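Hypothetical methylmalonyl-CoA decarboxylase alpha subunit (Sulfolobus tokodaii, PDB 1X0U) is probably the carboxyl transferase subunit of a larger enzyme, belongs to the ClpP/crotonase superfamily, and assembles as six chains. Local coordinates at residues A[433-444]-A[465-476]; A[288-299]-A[328-336]. All coordinates share one frame; numbering follows the deposited sequence.

Contact 1: A[433-444]-A[465-476]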
loop_
_atom_site.group_PDB
_atom_site.type_symbol
_atom_site.label_atom_id
_atom_site.label_comp_id
_atom_site.label_asym_id
_atom_site.label_seq_id
_atom_site.Cartn_x
_atom_site.Cartn_y
_atom_site.Cartn_z
ATOM N N ALA A 433 -27.930 -6.741 36.645
ATOM C CA ALA A 433 -26.513 -7.030 36.482
ATOM C C ALA A 433 -25.696 -6.706 37.723
ATOM O O ALA A 433 -25.908 -5.681 38.367
ATOM C CB ALA A 433 -25.967 -6.258 35.294
ATOM N N GLU A 434 -24.780 -7.601 38.073
ATOM C CA GLU A 434 -23.883 -7.372 39.196
ATOM C C GLU A 434 -22.467 -7.604 38.697
ATOM O O GLU A 434 -22.099 -8.716 38.304
ATOM C CB GLU A 434 -24.182 -8.286 40.394
ATOM C CG GLU A 434 -25.031 -9.500 40.137
ATOM C CD GLU A 434 -25.448 -10.176 41.441
ATOM O OE1 GLU A 434 -24.556 -10.611 42.207
ATOM O OE2 GLU A 434 -26.669 -10.263 41.704
ATOM N N ILE A 435 -21.687 -6.532 38.697
ATOM C CA ILE A 435 -20.308 -6.570 38.233
ATOM C C ILE A 435 -19.419 -6.566 39.471
ATOM O O ILE A 435 -19.502 -5.666 40.301
ATOM C CB ILE A 435 -20.026 -5.341 37.343
ATOM C CG1 ILE A 435 -21.021 -5.329 36.183
ATOM C CG2 ILE A 435 -18.592 -5.370 36.820
ATOM C CD1 ILE A 435 -21.077 -4.032 35.413
ATOM N N ALA A 436 -18.584 -7.590 39.609
ATOM C CA ALA A 436 -17.725 -7.670 40.773
ATOM C C ALA A 436 -16.342 -8.179 40.442
ATOM O O ALA A 436 -16.180 -9.051 39.591
ATOM C CB ALA A 436 -18.366 -8.554 41.834
ATOM N N VAL A 437 -15.355 -7.622 41.139
ATOM C CA VAL A 437 -13.954 -7.976 40.966
ATOM C C VAL A 437 -13.820 -9.477 41.175
ATOM O O VAL A 437 -12.931 -10.114 40.616
ATOM C CB VAL A 437 -13.063 -7.195 41.974
ATOM C CG1 VAL A 437 -13.332 -7.664 43.402
ATOM C CG2 VAL A 437 -11.626 -7.362 41.627
ATOM N N THR A 438 -14.723 -10.021 41.987
ATOM C CA THR A 438 -14.798 -11.453 42.290
ATOM C C THR A 438 -16.185 -11.699 42.887
ATOM O O THR A 438 -16.921 -10.748 43.170
ATOM C CB THR A 438 -13.768 -11.910 43.357
ATOM O OG1 THR A 438 -12.477 -11.359 43.068
ATOM C CG2 THR A 438 -13.668 -13.441 43.365
ATOM N N GLY A 439 -16.540 -12.966 43.080
ATOM C CA GLY A 439 -17.828 -13.262 43.681
ATOM C C GLY A 439 -17.830 -12.540 45.014
ATOM O O GLY A 439 -16.827 -12.584 45.732
ATOM N N PRO A 440 -18.927 -11.855 45.375
ATOM C CA PRO A 440 -19.003 -11.126 46.648
ATOM C C PRO A 440 -18.471 -11.862 47.874
ATOM O O PRO A 440 -17.649 -11.311 48.618
ATOM C CB PRO A 440 -20.491 -10.768 46.767
ATOM C CG PRO A 440 -21.182 -11.731 45.830
ATOM C CD PRO A 440 -20.223 -11.821 44.677
ATOM N N GLU A 441 -18.924 -13.095 48.088
ATOM C CA GLU A 441 -18.470 -13.867 49.239
ATOM C C GLU A 441 -16.951 -13.884 49.285
ATOM O O GLU A 441 -16.351 -13.641 50.335
ATOM C CB GLU A 441 -18.972 -15.310 49.180
ATOM C CG GLU A 441 -18.712 -16.073 50.479
ATOM C CD GLU A 441 -18.965 -17.565 50.362
ATOM O OE1 GLU A 441 -19.931 -17.953 49.670
ATOM O OE2 GLU A 441 -18.203 -18.350 50.977
ATOM N N GLY A 442 -16.339 -14.179 48.140
ATOM C CA GLY A 442 -14.894 -14.222 48.065
ATOM C C GLY A 442 -14.262 -12.874 48.358
ATOM O O GLY A 442 -13.234 -12.800 49.029
ATOM N N ALA A 443 -14.886 -11.813 47.852
ATOM C CA ALA A 443 -14.402 -10.451 48.041
ATOM C C ALA A 443 -14.423 -10.048 49.517
ATOM O O ALA A 443 -13.427 -9.548 50.049
ATOM C CB ALA A 443 -15.247 -9.487 47.222
ATOM N N VAL A 444 -15.554 -10.271 50.178
ATOM C CA VAL A 444 -15.670 -9.924 51.587
ATOM C C VAL A 444 -14.883 -10.903 52.451
ATOM O O VAL A 444 -14.501 -10.581 53.573
ATOM C CB VAL A 444 -17.139 -9.918 52.046
ATOM C CG1 VAL A 444 -17.922 -8.894 51.247
ATOM C CG2 VAL A 444 -17.738 -11.299 51.884
ATOM N N ARG A 465 -21.512 -8.958 55.935
ATOM C CA ARG A 465 -20.543 -8.274 55.090
ATOM C C ARG A 465 -20.881 -8.526 53.625
ATOM O O ARG A 465 -20.933 -7.587 52.832
ATOM C CB ARG A 465 -19.118 -8.752 55.384
ATOM C CG ARG A 465 -18.514 -8.206 56.672
ATOM C CD ARG A 465 -18.808 -6.717 56.842
ATOM N NE ARG A 465 -17.901 -6.063 57.785
ATOM C CZ ARG A 465 -18.037 -4.808 58.209
ATOM N NH1 ARG A 465 -17.159 -4.295 59.061
ATOM N NH2 ARG A 465 -19.057 -4.067 57.791
ATOM N N ILE A 466 -21.115 -9.788 53.266
ATOM C CA ILE A 466 -21.446 -10.103 51.879
ATOM C C ILE A 466 -22.748 -9.370 51.567
ATOM O O ILE A 466 -22.956 -8.866 50.458
ATOM C CB ILE A 466 -21.602 -11.651 51.633
ATOM C CG1 ILE A 466 -23.077 -12.056 51.578
ATOM C CG2 ILE A 466 -20.908 -12.431 52.723
ATOM C CD1 ILE A 466 -23.698 -11.911 50.204
ATOM N N ALA A 467 -23.610 -9.296 52.575
ATOM C CA ALA A 467 -24.894 -8.621 52.450
ATOM C C ALA A 467 -24.680 -7.140 52.176
ATOM O O ALA A 467 -25.392 -6.543 51.368
ATOM C CB ALA A 467 -25.701 -8.801 53.732
ATOM N N GLU A 468 -23.691 -6.552 52.845
ATOM C CA GLU A 468 -23.394 -5.133 52.670
ATOM C C GLU A 468 -22.614 -4.845 51.384
ATOM O O GLU A 468 -22.839 -3.830 50.726
ATOM C CB GLU A 468 -22.633 -4.595 53.889
ATOM C CG GLU A 468 -21.174 -5.015 53.981
ATOM C CD GLU A 468 -20.470 -4.424 55.198
ATOM O OE1 GLU A 468 -19.222 -4.481 55.249
ATOM O OE2 GLU A 468 -21.159 -3.904 56.104
ATOM N N TYR A 469 -21.702 -5.742 51.028
ATOM C CA TYR A 469 -20.916 -5.579 49.818
ATOM C C TYR A 469 -21.833 -5.609 48.597
ATOM O O TYR A 469 -21.621 -4.878 47.631
ATOM C CB TYR A 469 -19.886 -6.703 49.700
ATOM C CG TYR A 469 -18.921 -6.535 48.549
ATOM C CD1 TYR A 469 -17.794 -5.725 48.675
ATOM C CD2 TYR A 469 -19.143 -7.167 47.325
ATOM C CE1 TYR A 469 -16.909 -5.549 47.613
ATOM C CE2 TYR A 469 -18.266 -6.995 46.254
ATOM C CZ TYR A 469 -17.152 -6.182 46.409
ATOM O OH TYR A 469 -16.288 -5.990 45.361
ATOM N N ARG A 470 -22.870 -6.437 48.650
ATOM C CA ARG A 470 -23.789 -6.558 47.521
ATOM C C ARG A 470 -24.623 -5.328 47.171
ATOM O O ARG A 470 -24.768 -5.001 45.997
ATOM C CB ARG A 470 -24.710 -7.765 47.714
ATOM C CG ARG A 470 -23.998 -9.103 47.591
ATOM C CD ARG A 470 -24.973 -10.261 47.635
ATOM N NE ARG A 470 -25.965 -10.180 46.567
ATOM C CZ ARG A 470 -25.743 -10.496 45.294
ATOM N NH1 ARG A 470 -24.553 -10.932 44.907
ATOM N NH2 ARG A 470 -26.719 -10.367 44.406
ATOM N N LYS A 471 -25.189 -4.641 48.157
ATOM C CA LYS A 471 -25.975 -3.463 47.798
ATOM C C LYS A 471 -25.019 -2.341 47.427
ATOM O O LYS A 471 -25.382 -1.403 46.724
ATOM C CB LYS A 471 -26.891 -3.016 48.935
ATOM C CG LYS A 471 -26.183 -2.503 50.169
ATOM C CD LYS A 471 -25.839 -3.638 51.121
ATOM C CE LYS A 471 -25.882 -3.168 52.582
ATOM N NZ LYS A 471 -24.924 -2.057 52.855
ATOM N N LEU A 472 -23.783 -2.464 47.890
ATOM C CA LEU A 472 -22.742 -1.483 47.610
ATOM C C LEU A 472 -22.203 -1.642 46.178
ATOM O O LEU A 472 -22.063 -0.659 45.448
ATOM C CB LEU A 472 -21.596 -1.655 48.618
ATOM C CG LEU A 472 -20.929 -0.407 49.200
ATOM C CD1 LEU A 472 -21.949 0.390 50.006
ATOM C CD2 LEU A 472 -19.765 -0.818 50.089
ATOM N N PHE A 473 -21.920 -2.883 45.773
ATOM C CA PHE A 473 -21.364 -3.144 44.442
ATOM C C PHE A 473 -22.044 -4.222 43.582
ATOM O O PHE A 473 -21.835 -4.268 42.372
ATOM C CB PHE A 473 -19.885 -3.494 44.585
ATOM C CG PHE A 473 -19.118 -2.530 45.440
ATOM C CD1 PHE A 473 -18.884 -1.231 45.009
ATOM C CD2 PHE A 473 -18.646 -2.918 46.688
ATOM C CE1 PHE A 473 -18.190 -0.332 45.811
ATOM C CE2 PHE A 473 -17.950 -2.025 47.497
ATOM C CZ PHE A 473 -17.722 -0.731 47.061
ATOM N N ALA A 474 -22.830 -5.106 44.189
ATOM C CA ALA A 474 -23.501 -6.142 43.408
ATOM C C ALA A 474 -24.624 -5.482 42.621
ATOM O O ALA A 474 -25.798 -5.794 42.808
ATOM C CB ALA A 474 -24.064 -7.230 44.318
ATOM N N ASN A 475 -24.236 -4.561 41.744
ATOM C CA ASN A 475 -25.166 -3.810 40.917
ATOM C C ASN A 475 -24.402 -3.301 39.696
ATOM O O ASN A 475 -23.204 -3.546 39.562
ATOM C CB ASN A 475 -25.717 -2.634 41.715
ATOM C CG ASN A 475 -24.619 -1.790 42.325
ATOM O OD1 ASN A 475 -23.848 -1.141 41.615
ATOM N ND2 ASN A 475 -24.531 -1.806 43.648
ATOM N N PRO A 476 -25.083 -2.589 38.789
ATOM C CA PRO A 476 -24.374 -2.092 37.609
ATOM C C PRO A 476 -24.105 -0.597 37.662
ATOM O O PRO A 476 -23.447 -0.052 36.783
ATOM C CB PRO A 476 -25.331 -2.434 36.489
ATOM C CG PRO A 476 -26.649 -2.043 37.125
ATOM C CD PRO A 476 -26.539 -2.608 38.544
HETATM O O HOH W 1 -16.242 -5.504 42.746
#

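Contact 2: A[288-299]-A[328-336]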
loop_
_atom_site.group_PDB
_atom_site.type_symbol
_atom_site.label_atom_id
_atom_site.label_comp_id
_atom_site.label_asym_id
_atom_site.label_seq_id
_atom_site.Cartn_x
_atom_site.Cartn_y
_atom_site.Cartn_z
ATOM N N PRO A 288 -30.498 -20.716 38.210
ATOM C CA PRO A 288 -30.479 -20.813 36.748
ATOM C C PRO A 288 -31.793 -20.458 36.065
ATOM O O PRO A 288 -32.854 -20.450 36.681
ATOM C CB PRO A 288 -30.091 -22.266 36.518
ATOM C CG PRO A 288 -30.846 -22.954 37.614
ATOM C CD PRO A 288 -30.542 -22.062 38.812
ATOM N N TYR A 289 -31.705 -20.152 34.780
ATOM C CA TYR A 289 -32.879 -19.819 33.981
ATOM C C TYR A 289 -32.493 -20.131 32.554
ATOM O O TYR A 289 -31.390 -20.605 32.312
ATOM C CB TYR A 289 -33.244 -18.335 34.106
ATOM C CG TYR A 289 -32.103 -17.414 33.765
ATOM C CD1 TYR A 289 -31.179 -17.032 34.737
ATOM C CD2 TYR A 289 -31.916 -16.954 32.457
ATOM C CE1 TYR A 289 -30.097 -16.215 34.424
ATOM C CE2 TYR A 289 -30.833 -16.138 32.132
ATOM C CZ TYR A 289 -29.926 -15.774 33.118
ATOM O OH TYR A 289 -28.832 -14.989 32.798
ATOM N N ASN A 290 -33.381 -19.844 31.610
ATOM C CA ASN A 290 -33.108 -20.137 30.211
ATOM C C ASN A 290 -32.551 -18.948 29.429
ATOM O O ASN A 290 -33.314 -18.094 28.970
ATOM C CB ASN A 290 -34.388 -20.642 29.537
ATOM C CG ASN A 290 -34.134 -21.196 28.158
ATOM O OD1 ASN A 290 -32.986 -21.420 27.771
ATOM N ND2 ASN A 290 -35.200 -21.436 27.411
ATOM N N MET A 291 -31.228 -18.901 29.272
ATOM C CA MET A 291 -30.576 -17.813 28.536
ATOM C C MET A 291 -31.013 -17.801 27.072
ATOM O O MET A 291 -31.075 -16.742 26.433
ATOM C CB MET A 291 -29.046 -17.947 28.624
ATOM C CG MET A 291 -28.247 -16.914 27.802
ATOM S SD MET A 291 -28.457 -15.171 28.301
ATOM C CE MET A 291 -29.240 -14.506 26.867
ATOM N N ARG A 292 -31.332 -18.977 26.543
ATOM C CA ARG A 292 -31.761 -19.073 25.154
ATOM C C ARG A 292 -33.076 -18.336 24.953
ATOM O O ARG A 292 -33.378 -17.878 23.857
ATOM C CB ARG A 292 -31.948 -20.533 24.732
ATOM C CG ARG A 292 -30.680 -21.354 24.702
ATOM C CD ARG A 292 -30.895 -22.655 23.920
ATOM N NE ARG A 292 -29.648 -23.399 23.783
ATOM C CZ ARG A 292 -29.065 -24.055 24.778
ATOM N NH1 ARG A 292 -29.627 -24.068 25.980
ATOM N NH2 ARG A 292 -27.910 -24.678 24.578
ATOM N N GLU A 293 -33.866 -18.230 26.014
ATOM C CA GLU A 293 -35.149 -17.558 25.903
ATOM C C GLU A 293 -34.929 -16.077 25.714
ATOM O O GLU A 293 -35.701 -15.403 25.035
ATOM C CB GLU A 293 -36.015 -17.820 27.141
ATOM C CG GLU A 293 -37.384 -17.183 27.043
ATOM C CD GLU A 293 -38.124 -17.608 25.790
ATOM O OE1 GLU A 293 -38.865 -16.772 25.230
ATOM O OE2 GLU A 293 -37.975 -18.778 25.367
ATOM N N ILE A 294 -33.859 -15.566 26.306
ATOM C CA ILE A 294 -33.537 -14.160 26.164
ATOM C C ILE A 294 -33.080 -13.892 24.733
ATOM O O ILE A 294 -33.457 -12.877 24.140
ATOM C CB ILE A 294 -32.439 -13.732 27.159
ATOM C CG1 ILE A 294 -32.944 -13.923 28.595
ATOM C CG2 ILE A 294 -32.059 -12.285 26.913
ATOM C CD1 ILE A 294 -31.947 -13.508 29.673
ATOM N N ILE A 295 -32.283 -14.798 24.161
ATOM C CA ILE A 295 -31.841 -14.573 22.789
ATOM C C ILE A 295 -33.041 -14.601 21.835
ATOM O O ILE A 295 -33.184 -13.696 21.016
ATOM C CB ILE A 295 -30.760 -15.613 22.295
ATOM C CG1 ILE A 295 -31.371 -16.999 22.165
ATOM C CG2 ILE A 295 -29.576 -15.678 23.260
ATOM C CD1 ILE A 295 -30.356 -18.078 21.780
ATOM N N TYR A 296 -33.914 -15.610 21.944
ATOM C CA TYR A 296 -35.067 -15.680 21.038
ATOM C C TYR A 296 -35.881 -14.395 21.113
ATOM O O TYR A 296 -36.403 -13.919 20.103
ATOM C CB TYR A 296 -36.000 -16.865 21.360
ATOM C CG TYR A 296 -35.328 -18.219 21.450
ATOM C CD1 TYR A 296 -34.265 -18.552 20.609
ATOM C CD2 TYR A 296 -35.755 -19.169 22.378
ATOM C CE1 TYR A 296 -33.640 -19.796 20.692
ATOM C CE2 TYR A 296 -35.137 -20.419 22.469
ATOM C CZ TYR A 296 -34.081 -20.722 21.624
ATOM O OH TYR A 296 -33.458 -21.947 21.710
ATOM N N LYS A 297 -35.997 -13.842 22.315
ATOM C CA LYS A 297 -36.752 -12.612 22.516
ATOM C C LYS A 297 -36.087 -11.415 21.855
ATOM O O LYS A 297 -36.763 -10.480 21.449
ATOM C CB LYS A 297 -36.911 -12.309 24.013
ATOM C CG LYS A 297 -38.310 -12.542 24.601
ATOM C CD LYS A 297 -38.387 -13.847 25.387
ATOM C CE LYS A 297 -39.502 -13.813 26.442
ATOM N NZ LYS A 297 -40.838 -13.440 25.881
ATOM N N ILE A 298 -34.763 -11.433 21.747
ATOM C CA ILE A 298 -34.070 -10.298 21.150
ATOM C C ILE A 298 -33.978 -10.301 19.638
ATOM O O ILE A 298 -34.145 -9.263 19.002
ATOM C CB ILE A 298 -32.627 -10.158 21.687
ATOM C CG1 ILE A 298 -32.647 -9.909 23.194
ATOM C CG2 ILE A 298 -31.922 -8.993 20.977
ATOM C CD1 ILE A 298 -31.305 -10.072 23.861
ATOM N N VAL A 299 -33.729 -11.470 19.058
ATOM C CA VAL A 299 -33.535 -11.575 17.613
ATOM C C VAL A 299 -34.772 -11.707 16.742
ATOM O O VAL A 299 -35.848 -12.054 17.216
ATOM C CB VAL A 299 -32.594 -12.740 17.305
ATOM C CG1 VAL A 299 -31.317 -12.570 18.105
ATOM C CG2 VAL A 299 -33.267 -14.068 17.664
ATOM N N GLY A 328 -23.472 -12.440 15.537
ATOM C CA GLY A 328 -22.998 -13.656 16.150
ATOM C C GLY A 328 -23.266 -13.376 17.611
ATOM O O GLY A 328 -23.119 -12.244 18.065
ATOM N N ILE A 329 -23.669 -14.385 18.359
ATOM C CA ILE A 329 -23.962 -14.167 19.756
ATOM C C ILE A 329 -23.172 -15.096 20.642
ATOM O O ILE A 329 -23.005 -16.271 20.327
ATOM C CB ILE A 329 -25.472 -14.331 20.017
ATOM C CG1 ILE A 329 -26.204 -13.133 19.414
ATOM C CG2 ILE A 329 -25.755 -14.444 21.517
ATOM C CD1 ILE A 329 -27.685 -13.223 19.468
ATOM N N VAL A 330 -22.651 -14.541 21.733
ATOM C CA VAL A 330 -21.896 -15.306 22.709
ATOM C C VAL A 330 -22.627 -15.014 24.010
ATOM O O VAL A 330 -22.715 -13.854 24.438
ATOM C CB VAL A 330 -20.440 -14.823 22.807
ATOM C CG1 VAL A 330 -19.665 -15.681 23.799
ATOM C CG2 VAL A 330 -19.794 -14.885 21.445
ATOM N N ALA A 331 -23.163 -16.056 24.638
ATOM C CA ALA A 331 -23.924 -15.859 25.865
ATOM C C ALA A 331 -23.726 -16.987 26.861
ATOM O O ALA A 331 -23.867 -18.152 26.509
ATOM C CB ALA A 331 -25.403 -15.714 25.513
ATOM N N ASN A 332 -23.399 -16.639 28.102
ATOM C CA ASN A 332 -23.187 -17.635 29.145
ATOM C C ASN A 332 -24.492 -18.362 29.446
ATOM O O ASN A 332 -25.567 -17.761 29.436
ATOM C CB ASN A 332 -22.651 -16.971 30.405
ATOM C CG ASN A 332 -21.406 -16.150 30.135
ATOM O OD1 ASN A 332 -20.357 -16.688 29.760
ATOM N ND2 ASN A 332 -21.518 -14.842 30.302
ATOM N N ASN A 333 -24.392 -19.664 29.690
ATOM C CA ASN A 333 -25.570 -20.481 29.960
ATOM C C ASN A 333 -25.595 -20.865 31.427
ATOM O O ASN A 333 -24.766 -21.649 31.884
ATOM C CB ASN A 333 -25.543 -21.744 29.086
ATOM C CG ASN A 333 -26.807 -22.583 29.220
ATOM O OD1 ASN A 333 -26.918 -23.663 28.631
ATOM N ND2 ASN A 333 -27.762 -22.092 29.989
ATOM N N PRO A 334 -26.545 -20.303 32.188
ATOM C CA PRO A 334 -26.705 -20.565 33.624
ATOM C C PRO A 334 -27.031 -22.030 33.917
ATOM O O PRO A 334 -26.654 -22.571 34.955
ATOM C CB PRO A 334 -27.864 -19.646 34.020
ATOM C CG PRO A 334 -27.847 -18.561 32.986
ATOM C CD PRO A 334 -27.541 -19.326 31.720
ATOM N N GLU A 335 -27.730 -22.661 32.986
ATOM C CA GLU A 335 -28.146 -24.051 33.121
ATOM C C GLU A 335 -27.028 -25.103 33.101
ATOM O O GLU A 335 -27.269 -26.254 33.439
ATOM C CB GLU A 335 -29.177 -24.363 32.045
ATOM C CG GLU A 335 -30.458 -23.583 32.221
ATOM C CD GLU A 335 -31.399 -23.712 31.039
ATOM O OE1 GLU A 335 -32.584 -23.357 31.206
ATOM O OE2 GLU A 335 -30.954 -24.158 29.952
ATOM N N GLU A 336 -25.814 -24.714 32.721
ATOM C CA GLU A 336 -24.694 -25.661 32.696
ATOM C C GLU A 336 -23.501 -25.025 33.395
ATOM O O GLU A 336 -23.070 -23.950 33.006
ATOM C CB GLU A 336 -24.340 -26.033 31.244
ATOM C CG GLU A 336 -23.226 -27.063 31.088
ATOM C CD GLU A 336 -23.539 -28.405 31.745
ATOM O OE1 GLU A 336 -24.739 -28.755 31.855
ATOM O OE2 GLU A 336 -22.584 -29.118 32.141
HETATM O O HOH W 2 -30.075 -21.376 28.733
HETATM O O HOH W 3 -32.039 -23.972 27.260
HETATM O O HOH W 4 -29.175 -25.464 28.460
#

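Contact 1: A[433-444]-A[465-476]
Arg-470 grips the carboxylate of Glu-434 end-on with two nitrogens, one to each oxygen: NH1 lies 2.7 Å from OE1 of Glu-434, and NH2 reaches OE2. Both oxygens are met on their syn side, although the carboxylate and guanidinium planes are turned 41° apart, so the fork is twisted. A bend at chi3 in the long arginine side chain swings the guanidinium back toward strand 434-436. One further contact steadies it: CG of Pro-440 comes to the edge, 3.6 Å from NH1 of Arg-470. Tyr-410 OH gives Glu-434 OE1 a further hydrogen bond, which would favour the charged carboxylate.

One water bridges the segments, 2.8 Å from Val-437 N, whose hydrogen it accepts, and 2.7 Å from Tyr-469 OH. Through this water the tyrosine hydroxyl is linked to a backbone amide while its ring packs among aliphatic groups. With CG anti to the backbone N (chi1 -174°), that ring projects toward helix 440-447, its two faces taken by the CB of Ala-443, in a CH-pi contact 4.2 Å from the centroid of the Tyr-469 ring, and by CD2 of Phe-473. Alanine is small enough to let the helix come close. Val-444 puts one methyl on each of two residues of helix 463-473: CG1 meets Tyr-469 CB at 3.3 Å, while CG2 presses tightly on CG2 of Ile-466.

At the other end Ile-435 N makes a weak bond to Asn-475 O, and Ala-433 CB meets Pro-476 CB. The axes of the segments 440-444 and 465-473 cross at 113°, 8.8 Å apart at closest, with strand 434-436 pairing in parallel with strand 408-410 alongside, and Ala-144 of a second subunit packing on Ile-435.

Contact 2: A[288-299]-A[328-336]
The ring of Tyr-289 takes Pro-334 on one face: CG of the proline stands 3.8 Å from the ring centroid, 24° off the normal and displaced toward the rim, a CH-pi contact. A proline's compact, rigid ring offers its C-H groups to such a surface. Tyr-289 OH bonds to Asp-368, so the tyrosine joins turn and sheet.

The guanidinium of Arg-292 has a water at its edge, in plane, 2.9 Å from NH1. This water also lies within hydrogen-bonding distance of Glu-335 OE2, which is 4.2 Å from Arg-292 NH1, too far for a salt bridge; a second water lies near both. Glu-306 pairs directly with NE of the arginine. Asn-290, the N-cap residue, accepts a weak bond from Arg-292 N.

On the strand side, Met-291 holds CG anti to its backbone N (chi1 176°), which sets CG 3.8 Å from Ala-331 CB; the bend at chi2 then turns SD. A flexible chain suits this small neighbour. Val-299 CG1 meets Ile-329 CD1 at 3.9 Å. The axes of helix 291-298 and strand 328-332 run roughly antiparallel, at 148°: a helix packed on the mixed sheet, as in the alpha/beta layering of the crotonase fold.

Both contacts belong to the carboxyl transferase domain, on the same side of the chain's centre, and follow one another along the chain. Contact 2 is the more central, about 17 Å from the centre of the chain, and packs a helix against strand 325-332 of a seven-stranded sheet. Contact 1 lies about 35 Å out, where the small parallel pair 408-410 and 434-436 meets a second subunit. The two centres are about 23 Å apart and the nearest atoms about 9 Å, so they do not touch. Strands 363-369 and 401-406, neighbours in that sheet, connect them: the first packs against contact 2, the second against contact 1.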